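Local coordinates for AB hydrolase-1 domain-containing protein (Thermoplasma acidophilum DSM 1728, PDB 3BDI) that is of unknown function but, as a member of the AB hydrolase superfamily, probably hydrolyses a substrate not yet identified, at residues 58-63 and 95-100; 89-94 and 119-124; 113-118 and 134-139. All blocks are in the same frame, centred on the assembly; numbering follows the deposited sequence. Where two conformers were deposited one is given.

Contact 1: residues 58-63 and 95-100; sequences NVYAPD and KANGVA
Y60, on strand 57-62, sends its ring against N97 and V99, which follow one another closely where helix 83-96 ends. In this alpha/beta hydrolase fold the contact lies within the crossover that leads from strand 57-62 through the helix to strand 102-107. G98, at positive phi, closes the helix in a Schellman motif, its N bonding K95 O at 2.9 Å, and the turn brings both neighbours to the ring. N97 meets the CD2-CE2 side of the ring obliquely, with OD1 3.8 Å from Y60 CE2 and the amide plane 47° from the ring plane. Its amide is held by Q18 NE2 at OD1 and by the backbone O of Y93 at ND2, which fixes how it is turned. With V99 CG1 anti to the backbone N (chi1 174°), CG2 is the methyl left to face the ring, 3.7 Å from Y60 CZ. A water lies in the ring plane at the edge, 2.7 Å from Y60 OH. A leucine in place of Y60 would probably open a gap beside V99 CG2 and leave this water without its phenol partner. The same water donates to N97 O at 2.9 Å.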
ATOM      1  N   ASN A  58      -8.713   9.507  -5.510  1.00 13.78           N
ATOM      2  CA  ASN A  58      -8.122  10.329  -4.454  1.00 14.38           C
ATOM      3  C   ASN A  58      -6.954   9.521  -3.892  1.00 10.32           C
ATOM      4  O   ASN A  58      -7.112   8.353  -3.585  1.00 12.92           O
ATOM      5  CB  ASN A  58      -9.158  10.643  -3.379  1.00 14.15           C
ATOM      6  CG  ASN A  58     -10.081  11.754  -3.794  1.00 14.32           C
ATOM      7  OD1 ASN A  58      -9.785  12.518  -4.701  1.00 14.42           O
ATOM      8  ND2 ASN A  58     -11.168  11.895  -3.071  1.00 15.80           N
ATOM      9  N   VAL A  59      -5.804  10.181  -3.759  1.00 10.39           N
ATOM     10  CA  VAL A  59      -4.551   9.508  -3.371  1.00  9.51           C
ATOM     11  C   VAL A  59      -4.029  10.028  -2.021  1.00  8.14           C
ATOM     12  O   VAL A  59      -3.862  11.215  -1.833  1.00  9.77           O
ATOM     13  CB  VAL A  59      -3.467   9.685  -4.439  1.00  8.49           C
ATOM     14  CG1 VAL A  59      -2.244   8.815  -4.123  1.00 10.04           C
ATOM     15  CG2 VAL A  59      -4.025   9.361  -5.831  1.00 10.84           C
ATOM     16  N   TYR A  60      -3.747   9.081  -1.132  1.00  9.98           N
ATOM     17  CA  TYR A  60      -3.257   9.405   0.223  1.00 10.22           C
ATOM     18  C   TYR A  60      -1.997   8.596   0.489  1.00 10.08           C
ATOM     19  O   TYR A  60      -1.957   7.420   0.152  1.00  9.46           O
ATOM     20  CB  TYR A  60      -4.291   8.992   1.268  1.00  9.10           C
ATOM     21  CG  TYR A  60      -5.639   9.651   1.101  1.00 10.27           C
ATOM     22  CD1 TYR A  60      -6.603   9.115   0.271  1.00 10.17           C
ATOM     23  CD2 TYR A  60      -5.916  10.831   1.743  1.00  9.90           C
ATOM     24  CE1 TYR A  60      -7.843   9.735   0.120  1.00 10.41           C
ATOM     25  CE2 TYR A  60      -7.176  11.446   1.598  1.00 10.54           C
ATOM     26  CZ  TYR A  60      -8.100  10.889   0.772  1.00 11.82           C
ATOM     27  OH  TYR A  60      -9.352  11.504   0.598  1.00 13.50           O
ATOM     28  N   ALA A  61      -0.975   9.196   1.099  1.00  8.34           N
ATOM     29  CA  ALA A  61       0.240   8.438   1.430  1.00  8.38           C
ATOM     30  C   ALA A  61       0.853   8.977   2.725  1.00  7.76           C
ATOM     31  O   ALA A  61       1.386  10.089   2.715  1.00  8.11           O
ATOM     32  CB  ALA A  61       1.266   8.553   0.304  1.00  8.94           C
ATOM     33  N   PRO A  62       0.760   8.249   3.835  1.00  8.25           N
ATOM     34  CA  PRO A  62       1.409   8.671   5.091  1.00  7.25           C
ATOM     35  C   PRO A  62       2.797   8.092   5.279  1.00  8.17           C
ATOM     36  O   PRO A  62       3.150   7.067   4.684  1.00  8.21           O
ATOM     37  CB  PRO A  62       0.490   8.085   6.144  1.00  8.08           C
ATOM     38  CG  PRO A  62       0.001   6.815   5.532  1.00  7.51           C
ATOM     39  CD  PRO A  62      -0.025   7.015   4.012  1.00  7.91           C
ATOM     40  N   ASP A  63       3.570   8.739   6.149  1.00  7.47           N
ATOM     41  CA  ASP A  63       4.751   8.102   6.758  1.00  7.01           C
ATOM     42  C   ASP A  63       4.228   7.287   7.936  1.00  7.30           C
ATOM     43  O   ASP A  63       3.458   7.807   8.769  1.00  8.97           O
ATOM     44  CB  ASP A  63       5.785   9.099   7.202  1.00  7.75           C
ATOM     45  CG  ASP A  63       6.477   9.796   6.047  1.00  7.99           C
ATOM     46  OD1 ASP A  63       6.290   9.410   4.886  1.00  8.05           O
ATOM     47  OD2 ASP A  63       7.225  10.765   6.337  1.00  8.31           O
ATOM     48  N   LYS A  95     -10.119   6.539   8.359  1.00 14.60           N
ATOM     49  CA  LYS A  95     -11.205   7.212   9.092  1.00 14.27           C
ATOM     50  C   LYS A  95     -10.852   8.658   9.369  1.00 12.92           C
ATOM     51  O   LYS A  95     -11.680   9.552   9.219  1.00 14.34           O
ATOM     52  CB  LYS A  95     -11.498   6.485  10.404  1.00 14.84           C
ATOM     53  CG  LYS A  95     -12.623   7.100  11.252  1.00 20.47           C
ATOM     54  CD  LYS A  95     -12.946   6.251  12.477  1.00 23.47           C
ATOM     55  N   ALA A  96      -9.601   8.927   9.751  1.00 11.13           N
ATOM     56  CA  ALA A  96      -9.195  10.300  10.027  1.00 11.60           C
ATOM     57  C   ALA A  96      -9.312  11.217   8.824  1.00 11.77           C
ATOM     58  O   ALA A  96      -9.517  12.409   8.960  1.00 13.93           O
ATOM     59  CB  ALA A  96      -7.754  10.336  10.589  1.00 12.02           C
ATOM     60  N   ASN A  97      -9.134  10.646   7.634  1.00 12.40           N
ATOM     61  CA  ASN A  97      -9.253  11.363   6.373  1.00 11.23           C
ATOM     62  C   ASN A  97     -10.687  11.348   5.811  1.00 12.22           C
ATOM     63  O   ASN A  97     -10.910  11.848   4.730  1.00 13.25           O
ATOM     64  CB  ASN A  97      -8.300  10.788   5.310  1.00 11.77           C
ATOM     65  CG  ASN A  97      -6.892  11.302   5.475  1.00 10.49           C
ATOM     66  OD1 ASN A  97      -6.630  12.497   5.243  1.00 11.77           O
ATOM     67  ND2 ASN A  97      -5.967  10.409   5.919  1.00 11.52           N
ATOM     68  N   GLY A  98     -11.631  10.749   6.544  1.00 13.26           N
ATOM     69  CA  GLY A  98     -13.016  10.766   6.102  1.00 13.58           C
ATOM     70  C   GLY A  98     -13.293   9.758   5.022  1.00 14.16           C
ATOM     71  O   GLY A  98     -14.283   9.887   4.281  1.00 16.87           O
ATOM     72  N   VAL A  99     -12.444   8.737   4.890  1.00 13.18           N
ATOM     73  CA  VAL A  99     -12.521   7.760   3.790  1.00 13.27           C
ATOM     74  C   VAL A  99     -13.120   6.479   4.313  1.00 14.82           C
ATOM     75  O   VAL A  99     -12.592   5.834   5.221  1.00 15.71           O
ATOM     76  CB  VAL A  99     -11.121   7.461   3.199  1.00 12.29           C
ATOM     77  CG1 VAL A  99     -11.230   6.334   2.151  1.00 14.64           C
ATOM     78  CG2 VAL A  99     -10.529   8.751   2.641  1.00 15.54           C
ATOM     79  N   ALA A 100     -14.268   6.097   3.746  1.00 16.25           N
ATOM     80  CA  ALA A 100     -14.965   4.911   4.211  1.00 16.63           C
ATOM     81  C   ALA A 100     -14.410   3.575   3.680  1.00 16.14           C
ATOM     82  O   ALA A 100     -14.381   2.549   4.381  1.00 15.94           O
ATOM     83  CB  ALA A 100     -16.484   5.036   3.823  1.00 18.49           C
TER
HETATM   84  O   HOH W   1      -9.923  13.397   2.480  1.00 24.35           O

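Contact 2: residues 89-94 and 119-124; sequences FIRDYL and LQYPDI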
ATOM      1  N   PHE A  89      -3.794   0.948  12.432  1.00 10.11           N
ATOM      2  CA  PHE A  89      -3.345   2.204  11.845  1.00  9.62           C
ATOM      3  C   PHE A  89      -4.050   2.489  10.537  1.00  9.45           C
ATOM      4  O   PHE A  89      -4.557   3.578  10.329  1.00  9.68           O
ATOM      5  CB  PHE A  89      -1.850   2.253  11.608  1.00  9.75           C
ATOM      6  CG  PHE A  89      -1.436   3.544  11.002  1.00  9.07           C
ATOM      7  CD1 PHE A  89      -1.442   4.701  11.724  1.00  9.84           C
ATOM      8  CD2 PHE A  89      -1.110   3.609   9.653  1.00 10.78           C
ATOM      9  CE1 PHE A  89      -1.134   5.905  11.107  1.00  9.92           C
ATOM     10  CE2 PHE A  89      -0.786   4.794   9.063  1.00  9.59           C
ATOM     11  CZ  PHE A  89      -0.798   5.934   9.810  1.00 10.20           C
ATOM     12  N   ILE A  90      -4.065   1.515   9.617  1.00  9.89           N
ATOM     13  CA  ILE A  90      -4.631   1.799   8.297  1.00  9.81           C
ATOM     14  C   ILE A  90      -6.128   2.136   8.369  1.00  9.32           C
ATOM     15  O   ILE A  90      -6.595   3.119   7.769  1.00 11.10           O
ATOM     16  CB  ILE A  90      -4.299   0.688   7.283  1.00 10.58           C
ATOM     17  CG1 ILE A  90      -2.789   0.708   7.051  1.00 11.04           C
ATOM     18  CG2 ILE A  90      -5.119   0.873   5.972  1.00 12.26           C
ATOM     19  CD1 ILE A  90      -2.239  -0.333   6.067  1.00 12.50           C
ATOM     20  N   ARG A  91      -6.857   1.352   9.167  0.50 10.47           N
ATOM     21  CA  ARG A  91      -8.281   1.641   9.411  0.50 11.17           C
ATOM     22  C   ARG A  91      -8.478   3.049   9.974  0.50 10.79           C
ATOM     23  O   ARG A  91      -9.295   3.825   9.480  0.50 12.43           O
ATOM     24  CB  ARG A  91      -8.851   0.623  10.372  0.50 12.13           C
ATOM     25  CG  ARG A  91     -10.337   0.798  10.603  0.50 13.07           C
ATOM     26  CD  ARG A  91     -10.809  -0.157  11.637  0.50 18.63           C
ATOM     27  NE  ARG A  91     -10.706   0.373  12.995  0.50 23.86           N
ATOM     28  CZ  ARG A  91      -9.715   0.152  13.852  0.50 21.26           C
ATOM     29  NH1 ARG A  91      -8.647  -0.559  13.529  0.50 34.17           N
ATOM     30  NH2 ARG A  91      -9.792   0.668  15.061  0.50 28.10           N
ATOM     31  N   ASP A  92      -7.715   3.363  11.019  1.00  9.90           N
ATOM     32  CA  ASP A  92      -7.853   4.656  11.714  1.00 11.68           C
ATOM     33  C   ASP A  92      -7.427   5.834  10.860  1.00 10.31           C
ATOM     34  O   ASP A  92      -7.966   6.925  10.962  1.00 10.82           O
ATOM     35  CB  ASP A  92      -7.066   4.621  13.029  1.00 11.67           C
ATOM     36  CG  ASP A  92      -7.685   3.688  14.085  1.00 12.02           C
ATOM     37  OD1 ASP A  92      -8.783   3.139  13.830  1.00 14.01           O
ATOM     38  OD2 ASP A  92      -7.037   3.417  15.118  1.00 11.73           O
ATOM     39  N   TYR A  93      -6.397   5.609  10.037  1.00 10.41           N
ATOM     40  CA  TYR A  93      -5.863   6.608   9.112  1.00 11.48           C
ATOM     41  C   TYR A  93      -6.878   6.942   8.018  1.00  9.57           C
ATOM     42  O   TYR A  93      -7.103   8.107   7.733  1.00 10.75           O
ATOM     43  CB  TYR A  93      -4.562   6.070   8.494  1.00 10.41           C
ATOM     44  CG  TYR A  93      -4.010   6.940   7.395  1.00  9.58           C
ATOM     45  CD1 TYR A  93      -3.443   8.165   7.655  1.00  9.18           C
ATOM     46  CD2 TYR A  93      -4.134   6.528   6.060  1.00  9.78           C
ATOM     47  CE1 TYR A  93      -2.958   8.921   6.633  1.00  8.44           C
ATOM     48  CE2 TYR A  93      -3.640   7.269   5.035  1.00  9.84           C
ATOM     49  CZ  TYR A  93      -3.074   8.507   5.307  1.00  7.90           C
ATOM     50  OH  TYR A  93      -2.589   9.292   4.290  1.00 10.16           O
ATOM     51  N   LEU A  94      -7.517   5.918   7.452  1.00 10.90           N
ATOM     52  CA  LEU A  94      -8.567   6.182   6.498  1.00 11.45           C
ATOM     53  C   LEU A  94      -9.722   6.951   7.154  1.00 12.30           C
ATOM     54  O   LEU A  94     -10.186   7.946   6.607  1.00 12.54           O
ATOM     55  CB  LEU A  94      -9.032   4.878   5.870  1.00 12.15           C
ATOM     56  CG  LEU A  94      -8.054   4.144   4.940  1.00 14.01           C
ATOM     57  CD1 LEU A  94      -8.666   2.820   4.492  1.00 16.41           C
ATOM     58  CD2 LEU A  94      -7.691   5.017   3.725  1.00 13.66           C
ATOM     59  N   LEU A 119      -7.332  -8.746   6.001  1.00 13.55           N
ATOM     60  CA  LEU A 119      -7.724  -9.899   6.839  1.00 13.74           C
ATOM     61  C   LEU A 119      -8.561  -9.441   8.028  1.00 15.12           C
ATOM     62  O   LEU A 119      -9.500 -10.128   8.423  1.00 16.86           O
ATOM     63  CB  LEU A 119      -6.497 -10.678   7.325  1.00 16.44           C
ATOM     64  CG  LEU A 119      -5.651 -11.314   6.224  1.00 21.64           C
ATOM     65  CD1 LEU A 119      -4.401 -11.985   6.812  1.00 16.86           C
ATOM     66  CD2 LEU A 119      -6.482 -12.272   5.399  1.00 25.89           C
ATOM     67  N   GLN A 120      -8.261  -8.274   8.593  1.00 14.47           N
ATOM     68  CA  GLN A 120      -8.936  -7.782   9.798  1.00 14.49           C
ATOM     69  C   GLN A 120     -10.194  -7.004   9.508  1.00 15.64           C
ATOM     70  O   GLN A 120     -11.197  -7.169  10.222  1.00 16.73           O
ATOM     71  CB  GLN A 120      -8.010  -6.890  10.611  1.00 17.08           C
ATOM     72  CG  GLN A 120      -6.826  -7.585  11.198  1.00 18.15           C
ATOM     73  CD  GLN A 120      -7.141  -8.396  12.443  1.00 30.77           C
ATOM     74  OE1 GLN A 120      -7.431  -9.590  12.365  1.00 33.02           O
ATOM     75  NE2 GLN A 120      -7.077  -7.752  13.593  1.00 29.02           N
ATOM     76  N   TYR A 121     -10.160  -6.164   8.474  1.00 13.65           N
ATOM     77  CA  TYR A 121     -11.166  -5.182   8.164  1.00 13.16           C
ATOM     78  C   TYR A 121     -11.491  -5.223   6.674  1.00 14.07           C
ATOM     79  O   TYR A 121     -11.371  -4.246   5.941  1.00 14.93           O
ATOM     80  CB  TYR A 121     -10.652  -3.783   8.552  1.00 14.14           C
ATOM     81  CG  TYR A 121     -10.301  -3.661  10.004  1.00 16.88           C
ATOM     82  CD1 TYR A 121     -11.276  -3.862  10.979  1.00 18.51           C
ATOM     83  CD2 TYR A 121      -8.998  -3.372  10.426  1.00 16.73           C
ATOM     84  CE1 TYR A 121     -10.960  -3.778  12.319  1.00 21.00           C
ATOM     85  CE2 TYR A 121      -8.682  -3.263  11.762  1.00 19.08           C
ATOM     86  CZ  TYR A 121      -9.661  -3.479  12.714  1.00 22.29           C
ATOM     87  OH  TYR A 121      -9.411  -3.381  14.077  1.00 26.94           O
ATOM     88  N   PRO A 122     -11.975  -6.379   6.213  1.00 14.97           N
ATOM     89  CA  PRO A 122     -12.201  -6.494   4.775  1.00 14.49           C
ATOM     90  C   PRO A 122     -13.204  -5.520   4.197  1.00 14.93           C
ATOM     91  O   PRO A 122     -13.159  -5.212   3.006  1.00 16.98           O
ATOM     92  CB  PRO A 122     -12.685  -7.950   4.611  1.00 15.59           C
ATOM     93  CG  PRO A 122     -13.209  -8.325   5.946  1.00 15.85           C
ATOM     94  CD  PRO A 122     -12.287  -7.620   6.930  1.00 17.36           C
ATOM     95  N   ASP A 123     -14.132  -5.042   5.033  1.00 15.07           N
ATOM     96  CA  ASP A 123     -15.181  -4.171   4.541  1.00 17.84           C
ATOM     97  C   ASP A 123     -14.717  -2.777   4.165  1.00 16.81           C
ATOM     98  O   ASP A 123     -15.429  -2.040   3.479  1.00 19.99           O
ATOM     99  CB  ASP A 123     -16.351  -4.131   5.530  1.00 21.15           C
ATOM    100  CG  ASP A 123     -16.955  -5.525   5.755  1.00 30.84           C
ATOM    101  OD1 ASP A 123     -17.072  -6.306   4.769  1.00 38.52           O
ATOM    102  OD2 ASP A 123     -17.281  -5.847   6.916  1.00 43.23           O
ATOM    103  N   ILE A 124     -13.483  -2.429   4.554  1.00 15.40           N
ATOM    104  CA  ILE A 124     -12.936  -1.130   4.177  1.00 14.91           C
ATOM    105  C   ILE A 124     -12.051  -1.163   2.914  1.00 13.54           C
ATOM    106  O   ILE A 124     -11.614  -0.085   2.439  1.00 15.32           O
ATOM    107  CB  ILE A 124     -12.186  -0.425   5.354  1.00 14.85           C
ATOM    108  CG1 ILE A 124     -10.817  -1.021   5.631  1.00 17.19           C
ATOM    109  CG2 ILE A 124     -13.040  -0.489   6.643  1.00 16.34           C
ATOM    110  CD1 ILE A 124     -10.044  -0.279   6.740  1.00 16.30           C
TER
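The guanidinium of R91, which lies beside Y121 across the contact, is paired with two carboxylates of its own helix. D92 OD1 is 2.9 Å from R91 NH2, above one face of the group, so that this salt bridge rests on charge and no N-H points at the oxygen; E88 pairs with NH1. R91 was deposited in two conformers, and what follows holds for one of them. The extended start of its chain (chi1 -176°, CG anti to the backbone N) carries CD over the middle of the Y121 ring in a CH-pi contact, 3.5 Å from CD to the ring centroid and only 5° off the normal, and the bend at chi3 then turns the guanidinium back toward the hydroxyl. On the opposite face of the ring lies CB of Q120, so the tyrosine is sandwiched between aliphatic carbons. The guanidinium is turned 45° from the ring plane, with Y121 OH over one of its faces; R91 NH1 comes within 3.0 Å of that OH, but at an angle too poor for a hydrogen bond. Beside this pair, I124 brings its CD1 to the helix backbone, 3.7 Å from R91 CA, and the same methyl reaches the buried L94, 4.1 Å from its CD1. A short turn presents both residues: Y121 is the first to leave helix 109-120, and I124 N bonds back to Y121 O at 3.1 Å, just ahead of strand 125-131. The contact thus joins helix 83-96 to the C-terminal end of helix 109-120 in the alpha/beta hydrolase fold. Its chemistry implies adhesion mainly by hydrocarbon and ring: no hydrogen bond crosses between the segments, and the positive charge of R91 is probably balanced chiefly by the acids of its own helix.

Contact 3: residues 113-118 and 134-139; sequences MVIMTT and AWVESL
I115 and V136 mark the closest approach of two unlike backbones, a regular helical turn in 113-118 and an irregular loop in 134-139, with their CA atoms 7.6 Å apart. The loop passes through W135 at positive phi, then folds into a turn in which L139 N bonds V136 O at 2.9 Å; L139 takes the N-cap position of the helix that follows. Within the helix, M113 O receives both T117 N and T117 OG1, the hydroxyl at 2.8 Å, and the two donors come from opposite faces of the carbonyl plane. T118 OG1 grips V114 O in the same manner, so these threonine hydroxyls are satisfied by their own helix. Between the segments the contacts are apolar. The side chains of I115 and V136 meet at about a right angle, with I115 CG2 4.0 Å from V136 CG1, the methyl that stands anti to the carbonyl carbon (chi1 -64°). M116, a selenomethionine, starts out alongside the loop, but its bends at chi2 (64°) and chi3 bring CE round to L139, 3.8 Å from CD1 and nearly as close to CD2. The methyl thus sits against the fork of the leucine. In the hydrolase fold this loop follows strand 125-131, and the backbone of A134 bonds to S108, the probable nucleophile just before helix 109-120. Y169 of helix 163-172 also touches V136; M116 also touches L83 and A87 of helix 83-96, and on the side of helix 109-120 that faces the sheet V114 and T118 pack on I128 of strand 125-131.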
HETATM    1  N   MSE A 113       1.404  -4.961   5.692  1.00 11.55           N
HETATM    2  CA  MSE A 113       0.401  -4.208   6.396  1.00 11.14           C
HETATM    3  C   MSE A 113      -0.934  -4.217   5.674  1.00 12.41           C
HETATM    4  O   MSE A 113      -1.997  -4.323   6.325  1.00 11.29           O
HETATM    5  CB  MSE A 113       0.859  -2.767   6.607  1.00 12.78           C
HETATM    6  CG  MSE A 113       2.044  -2.622   7.485  1.00  9.02           C
HETATM    7 SE   MSE A 113       2.524  -0.767   7.703  0.75 11.80          SE
HETATM    8  CE  MSE A 113       3.878  -1.042   9.042  1.00 12.93           C
ATOM      9  N   VAL A 114      -0.909  -4.024   4.347  1.00 10.11           N
ATOM     10  CA  VAL A 114      -2.188  -3.971   3.630  1.00 11.10           C
ATOM     11  C   VAL A 114      -2.863  -5.345   3.579  1.00 12.91           C
ATOM     12  O   VAL A 114      -4.108  -5.418   3.603  1.00 12.11           O
ATOM     13  CB  VAL A 114      -2.085  -3.384   2.232  1.00 13.13           C
ATOM     14  CG1 VAL A 114      -1.601  -1.954   2.315  1.00 11.81           C
ATOM     15  CG2 VAL A 114      -1.226  -4.221   1.278  1.00 15.94           C
ATOM     16  N   ILE A 115      -2.072  -6.409   3.528  1.00 11.99           N
ATOM     17  CA  ILE A 115      -2.657  -7.769   3.625  1.00 12.34           C
ATOM     18  C   ILE A 115      -3.359  -7.921   4.983  1.00 13.64           C
ATOM     19  O   ILE A 115      -4.558  -8.301   5.047  1.00 15.01           O
ATOM     20  CB  ILE A 115      -1.597  -8.853   3.312  1.00 12.77           C
ATOM     21  CG1 ILE A 115      -1.336  -8.807   1.782  1.00 16.71           C
ATOM     22  CG2 ILE A 115      -2.052 -10.270   3.758  1.00 14.82           C
ATOM     23  CD1 ILE A 115      -0.184  -9.591   1.300  1.00 16.94           C
HETATM   24  N   MSE A 116      -2.656  -7.603   6.059  1.00 13.30           N
HETATM   25  CA  MSE A 116      -3.244  -7.730   7.368  1.00 12.67           C
HETATM   26  C   MSE A 116      -4.491  -6.887   7.529  1.00 14.23           C
HETATM   27  O   MSE A 116      -5.488  -7.324   8.146  1.00 13.05           O
HETATM   28  CB  MSE A 116      -2.255  -7.375   8.480  1.00 15.75           C
HETATM   29  CG  MSE A 116      -2.850  -7.559   9.902  1.00 13.93           C
HETATM   30 SE   MSE A 116      -3.309  -9.416  10.330  0.75 22.63          SE
HETATM   31  CE  MSE A 116      -1.617  -9.888  10.869  1.00 19.80           C
ATOM     32  N   THR A 117      -4.481  -5.673   7.013  1.00 12.46           N
ATOM     33  CA  THR A 117      -5.676  -4.834   7.062  1.00 11.79           C
ATOM     34  C   THR A 117      -6.883  -5.473   6.353  1.00 15.23           C
ATOM     35  O   THR A 117      -8.016  -5.382   6.840  1.00 13.55           O
ATOM     36  CB  THR A 117      -5.392  -3.470   6.436  1.00 12.14           C
ATOM     37  OG1 THR A 117      -4.272  -2.892   7.110  1.00 12.27           O
ATOM     38  CG2 THR A 117      -6.585  -2.536   6.504  1.00 13.38           C
ATOM     39  N   THR A 118      -6.630  -6.153   5.240  1.00 13.39           N
ATOM     40  CA  THR A 118      -7.709  -6.854   4.514  1.00 12.96           C
ATOM     41  C   THR A 118      -8.211  -8.068   5.288  1.00 15.19           C
ATOM     42  O   THR A 118      -9.409  -8.326   5.285  1.00 14.30           O
ATOM     43  CB  THR A 118      -7.237  -7.235   3.104  1.00 13.25           C
ATOM     44  OG1 THR A 118      -6.699  -6.072   2.454  1.00 12.80           O
ATOM     45  CG2 THR A 118      -8.389  -7.733   2.265  1.00 12.76           C
ATOM     46  N   ALA A 134       6.283  -8.273   2.588  1.00 11.08           N
ATOM     47  CA  ALA A 134       7.055  -8.881   3.656  1.00 11.68           C
ATOM     48  C   ALA A 134       6.149  -9.135   4.843  1.00 13.28           C
ATOM     49  O   ALA A 134       5.063  -8.593   4.956  1.00 15.38           O
ATOM     50  CB  ALA A 134       8.180  -7.947   4.051  1.00 11.94           C
ATOM     51  N   TRP A 135       6.597 -10.052   5.698  1.00 15.77           N
ATOM     52  CA  TRP A 135       5.996 -10.330   7.025  1.00 17.87           C
ATOM     53  C   TRP A 135       4.642 -11.054   7.013  1.00 18.76           C
ATOM     54  O   TRP A 135       3.918 -11.048   8.039  1.00 21.70           O
ATOM     55  CB  TRP A 135       5.896  -9.058   7.889  1.00 20.49           C
ATOM     56  CG  TRP A 135       7.173  -8.262   8.063  1.00 21.05           C
ATOM     57  CD1 TRP A 135       8.444  -8.620   7.702  1.00 22.18           C
ATOM     58  CD2 TRP A 135       7.292  -6.964   8.691  1.00 26.49           C
ATOM     59  NE1 TRP A 135       9.337  -7.622   8.029  1.00 27.61           N
ATOM     60  CE2 TRP A 135       8.658  -6.603   8.649  1.00 24.97           C
ATOM     61  CE3 TRP A 135       6.373  -6.080   9.275  1.00 26.68           C
ATOM     62  CZ2 TRP A 135       9.145  -5.393   9.181  1.00 28.87           C
ATOM     63  CZ3 TRP A 135       6.856  -4.865   9.814  1.00 25.73           C
ATOM     64  CH2 TRP A 135       8.240  -4.546   9.755  1.00 25.17           C
ATOM     65  N   VAL A 136       4.284 -11.684   5.911  1.00 17.92           N
ATOM     66  CA  VAL A 136       2.967 -12.329   5.830  1.00 17.90           C
ATOM     67  C   VAL A 136       3.029 -13.859   5.681  1.00 16.74           C
ATOM     68  O   VAL A 136       2.015 -14.489   5.442  1.00 15.26           O
ATOM     69  CB  VAL A 136       2.053 -11.707   4.717  1.00 20.14           C
ATOM     70  CG1 VAL A 136       1.752 -10.260   5.042  1.00 26.00           C
ATOM     71  CG2 VAL A 136       2.664 -11.861   3.328  1.00 24.45           C
ATOM     72  N   GLU A 137       4.222 -14.434   5.759  1.00 15.66           N
ATOM     73  CA  GLU A 137       4.348 -15.877   5.509  1.00 16.84           C
ATOM     74  C   GLU A 137       3.561 -16.705   6.488  1.00 17.55           C
ATOM     75  O   GLU A 137       3.155 -17.785   6.136  1.00 15.93           O
ATOM     76  CB  GLU A 137       5.799 -16.302   5.525  1.00 18.32           C
ATOM     77  CG  GLU A 137       6.583 -15.772   4.355  1.00 21.30           C
ATOM     78  CD  GLU A 137       7.970 -16.339   4.248  1.00 21.84           C
ATOM     79  OE1 GLU A 137       8.069 -17.574   4.137  1.00 24.87           O
ATOM     80  OE2 GLU A 137       8.956 -15.568   4.256  1.00 22.96           O
ATOM     81  N   SER A 138       3.272 -16.178   7.662  1.00 18.06           N
ATOM     82  CA  SER A 138       2.446 -16.900   8.640  1.00 17.71           C
ATOM     83  C   SER A 138       0.933 -16.757   8.456  1.00 19.62           C
ATOM     84  O   SER A 138       0.154 -17.334   9.242  1.00 19.84           O
ATOM     85  CB  SER A 138       2.798 -16.403  10.042  1.00 19.29           C
ATOM     86  OG  SER A 138       2.258 -15.105  10.276  1.00 25.13           O
ATOM     87  N   LEU A 139       0.506 -15.996   7.449  1.00 15.86           N
ATOM     88  CA  LEU A 139      -0.898 -15.645   7.247  1.00 17.77           C
ATOM     89  C   LEU A 139      -1.543 -16.322   6.059  1.00 15.08           C
ATOM     90  O   LEU A 139      -2.631 -15.955   5.664  1.00 18.60           O
ATOM     91  CB  LEU A 139      -0.978 -14.135   7.043  1.00 15.47           C
ATOM     92  CG  LEU A 139      -0.392 -13.306   8.179  1.00 19.86           C
ATOM     93  CD1 LEU A 139      -0.465 -11.808   7.859  1.00 20.79           C
ATOM     94  CD2 LEU A 139      -1.159 -13.639   9.435  1.00 21.20           C
TER

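Contacts 1 and 2 share helix 83-96, and contacts 2 and 3 share helix 109-120, so the three run in a row from strand 57-62 to the loop before helix 140-143. All are partly buried, with different mixtures. Contact 1 joins helix end to sheet through a buried ring and a water; contact 2 pairs R91 and Y121, both partly exposed, beside an aliphatic patch of I124 and the buried L94; contact 3 is wholly apolar, with I115 and V136 buried. Contacts 1 and 2 meet at L94 O, 2.9 Å from V99 N in a probable hydrogen bond. I90 CD1, 3.4 Å from T117 OG1, links contacts 2 and 3, whereas contacts 1 and 3 do not touch.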